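Local atomic coordinates of endoglucanase (PDB entry 2C4X), a protein that probably acts as a cellulase, here represented by its C-terminal PKD and CBM44 modules, the latter a carbohydrate-binding module that recognises beta-glucan chains and xyloglucan. Residues A[177-181]-A[233-239]. The protein carries 1 engineered substitution. Sequence-based numbering, arbitrary orientation.
With EDO (1,2-ethanediol), chain F.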
ATOM      1  N   PRO A 177       1.426  26.628  -2.981  1.00 43.62           N
ATOM      2  CA  PRO A 177       2.732  27.279  -3.118  1.00 43.29           C
ATOM      3  C   PRO A 177       3.896  26.363  -2.723  1.00 43.21           C
ATOM      4  O   PRO A 177       4.723  26.737  -1.884  1.00 42.73           O
ATOM      5  CB  PRO A 177       2.630  28.452  -2.144  1.00 43.34           C
ATOM      6  CG  PRO A 177       1.735  27.955  -1.072  1.00 43.42           C
ATOM      7  CD  PRO A 177       0.718  27.083  -1.765  1.00 43.70           C
ATOM      8  N   ILE A 178       3.961  25.177  -3.321  1.00 43.01           N
ATOM      9  CA  ILE A 178       5.002  24.221  -2.947  1.00 43.28           C
ATOM     10  C   ILE A 178       5.872  23.813  -4.138  1.00 42.69           C
ATOM     11  O   ILE A 178       5.396  23.759  -5.281  1.00 42.46           O
ATOM     12  CB  ILE A 178       4.434  22.978  -2.171  1.00 43.58           C
ATOM     13  CG1 ILE A 178       4.014  21.853  -3.108  1.00 44.15           C
ATOM     14  CG2 ILE A 178       3.247  23.366  -1.289  1.00 44.55           C
ATOM     15  CD1 ILE A 178       4.070  20.484  -2.439  1.00 45.76           C
ATOM     16  N   ALA A 179       7.149  23.555  -3.858  1.00 42.07           N
ATOM     17  CA  ALA A 179       8.110  23.127  -4.871  1.00 41.71           C
ATOM     18  C   ALA A 179       8.213  21.607  -4.900  1.00 41.63           C
ATOM     19  O   ALA A 179       8.291  20.989  -5.965  1.00 41.55           O
ATOM     20  CB  ALA A 179       9.471  23.739  -4.588  1.00 41.65           C
ATOM     21  N   ALA A 180       8.210  21.012  -3.712  1.00 41.39           N
ATOM     22  CA  ALA A 180       8.442  19.587  -3.554  1.00 41.35           C
ATOM     23  C   ALA A 180       7.834  19.085  -2.259  1.00 41.27           C
ATOM     24  O   ALA A 180       7.535  19.860  -1.347  1.00 40.96           O
ATOM     25  CB  ALA A 180       9.947  19.286  -3.573  1.00 41.28           C
ATOM     26  N   ILE A 181       7.658  17.774  -2.200  1.00 41.21           N
ATOM     27  CA  ILE A 181       7.197  17.094  -1.008  1.00 41.90           C
ATOM     28  C   ILE A 181       8.040  15.825  -0.865  1.00 42.03           C
ATOM     29  O   ILE A 181       8.459  15.237  -1.866  1.00 42.33           O
ATOM     30  CB  ILE A 181       5.671  16.799  -1.100  1.00 41.60           C
ATOM     31  CG1 ILE A 181       5.124  16.283   0.230  1.00 42.42           C
ATOM     32  CG2 ILE A 181       5.348  15.857  -2.275  1.00 42.20           C
ATOM     33  CD1 ILE A 181       3.617  16.430   0.363  1.00 40.87           C
ATOM     34  N   ILE A 233       6.939  13.774   6.912  1.00 39.91           N
ATOM     35  CA  ILE A 233       6.807  14.315   5.581  1.00 39.60           C
ATOM     36  C   ILE A 233       7.246  15.772   5.628  1.00 40.10           C
ATOM     37  O   ILE A 233       6.835  16.529   6.519  1.00 39.70           O
ATOM     38  CB  ILE A 233       5.361  14.175   5.042  1.00 39.92           C
ATOM     39  CG1 ILE A 233       4.948  12.701   5.021  1.00 38.95           C
ATOM     40  CG2 ILE A 233       5.245  14.789   3.638  1.00 39.25           C
ATOM     41  CD1 ILE A 233       3.468  12.498   5.069  1.00 40.62           C
ATOM     42  N   GLN A 234       8.103  16.137   4.683  1.00 40.06           N
ATOM     43  CA  GLN A 234       8.574  17.506   4.545  1.00 40.95           C
ATOM     44  C   GLN A 234       8.019  18.118   3.258  1.00 40.96           C
ATOM     45  O   GLN A 234       7.999  17.470   2.205  1.00 40.51           O
ATOM     46  CB  GLN A 234      10.100  17.553   4.528  1.00 40.31           C
ATOM     47  CG  GLN A 234      10.672  18.957   4.608  1.00 41.71           C
ATOM     48  CD  GLN A 234      12.186  18.989   4.562  1.00 43.33           C
ATOM     49  OE1 GLN A 234      12.789  18.794   3.513  1.00 47.22           O
ATOM     50  NE2 GLN A 234      12.805  19.266   5.706  1.00 47.90           N
ATOM     51  N   VAL A 235       7.577  19.370   3.359  1.00 41.19           N
ATOM     52  CA  VAL A 235       7.164  20.155   2.196  1.00 41.85           C
ATOM     53  C   VAL A 235       8.068  21.381   2.047  1.00 41.73           C
ATOM     54  O   VAL A 235       8.358  22.059   3.028  1.00 41.06           O
ATOM     55  CB  VAL A 235       5.681  20.592   2.304  1.00 41.83           C
ATOM     56  CG1 VAL A 235       5.308  21.499   1.170  1.00 42.65           C
ATOM     57  CG2 VAL A 235       4.789  19.392   2.259  1.00 43.22           C
ATOM     58  N   GLN A 236       8.524  21.642   0.822  1.00 42.25           N
ATOM     59  CA  GLN A 236       9.247  22.872   0.518  1.00 42.59           C
ATOM     60  C   GLN A 236       8.267  23.883  -0.066  1.00 43.23           C
ATOM     61  O   GLN A 236       7.607  23.613  -1.071  1.00 43.20           O
ATOM     62  CB  GLN A 236      10.413  22.617  -0.451  1.00 42.91           C
ATOM     63  CG  GLN A 236      11.308  23.838  -0.700  0.50 42.26           C
ATOM     64  CD  GLN A 236      12.100  23.758  -2.002  0.50 42.46           C
ATOM     65  OE1 GLN A 236      12.438  22.674  -2.481  0.50 42.55           O
ATOM     66  NE2 GLN A 236      12.403  24.917  -2.577  0.50 40.77           N
ATOM     67  N   THR A 237       8.172  25.044   0.571  1.00 43.78           N
ATOM     68  CA  THR A 237       7.271  26.095   0.118  1.00 44.62           C
ATOM     69  C   THR A 237       8.049  27.169  -0.644  1.00 44.94           C
ATOM     70  O   THR A 237       9.215  27.439  -0.334  1.00 44.77           O
ATOM     71  CB  THR A 237       6.481  26.719   1.287  1.00 44.75           C
ATOM     72  OG1 THR A 237       7.387  27.342   2.208  1.00 45.70           O
ATOM     73  CG2 THR A 237       5.660  25.638   2.021  1.00 45.03           C
ATOM     74  N   ILE A 238       7.405  27.758  -1.648  1.00 45.45           N
ATOM     75  CA  ILE A 238       8.072  28.717  -2.531  1.00 46.35           C
ATOM     76  C   ILE A 238       7.443  30.106  -2.537  1.00 46.58           C
ATOM     77  O   ILE A 238       8.044  31.061  -3.034  1.00 46.62           O
ATOM     78  CB  ILE A 238       8.208  28.185  -3.978  1.00 46.45           C
ATOM     79  CG1 ILE A 238       6.894  27.554  -4.452  1.00 46.55           C
ATOM     80  CG2 ILE A 238       9.372  27.198  -4.055  1.00 47.15           C
ATOM     81  CD1 ILE A 238       6.590  27.788  -5.926  1.00 48.12           C
ATOM     82  N   ASP A 239       6.237  30.211  -1.984  1.00 47.15           N
ATOM     83  CA  ASP A 239       5.522  31.485  -1.907  1.00 47.67           C
ATOM     84  C   ASP A 239       4.575  31.498  -0.707  1.00 47.90           C
ATOM     85  O   ASP A 239       4.424  30.484  -0.017  1.00 47.89           O
ATOM     86  CB  ASP A 239       4.743  31.738  -3.204  1.00 47.82           C
ATOM     87  CG  ASP A 239       4.525  33.224  -3.487  1.00 48.79           C
ATOM     88  OD1 ASP A 239       4.849  34.082  -2.631  1.00 48.91           O
ATOM     89  OD2 ASP A 239       4.022  33.536  -4.586  1.00 50.01           O
TER
HETATM   90  C1  EDO F1256      13.588  18.837   9.414  1.00 79.43           C
HETATM   91  O1  EDO F1256      12.836  17.937  10.234  1.00 79.53           O
HETATM   92  C2  EDO F1256      14.713  18.084   8.720  1.00 79.83           C
HETATM   93  O2  EDO F1256      15.210  18.875   7.632  1.00 80.59           O
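The CG1-CD1 arm of I181 fits between I233 and V235 of the antiparallel neighbour: its CG1 lies 3.7 Å from I233 CG2, and its CD1 reaches V235 CG2 at 3.7 Å. With CG1 anti to the backbone N (chi1 -171°), I181 carries that arm across I233 CG2 and V235 CG2. The other branch of V235 fills the next hollow, where V235 CG1 meets I178 CG2 at 3.7 Å, the two side chains crossing nearly at right angles. I178, I181, I233 and V235 thus form one buried apolar surface, pressed against F243, I245, V247 and I170 of the opposing sheet. A179 forms a small bump of another kind. Its CB rests on the flat amide of Q236, 3.7 Å from Q236 CD and about as far from the amide O and N, while I238 CG2 approaches A179 CB to 3.5 Å from beside it. Three backbone bonds tie the edges together: A179 N to Q236 O (2.8 Å), Q236 N to A180 O (3.0 Å) and I238 N to P177 O (2.9 Å), the last with its donor above the carbonyl plane, 37° out of it. Buried A180 N has no partner. Beyond, the CB-CG edge of the P177 ring abuts D239 O, which also bonds S144; T237 OG1 bonds the G146 carbonyl. On the other face, the Q234 amide bonds Q182 and, weakly, an ethanediol. A179 and A180 together oppose Q236, and the helix-like backbone of A179 is that of a classic beta bulge, here kinking strand 178-187 where it pairs with strand 229-238 inside one sheet of the CBM44 beta-sandwich.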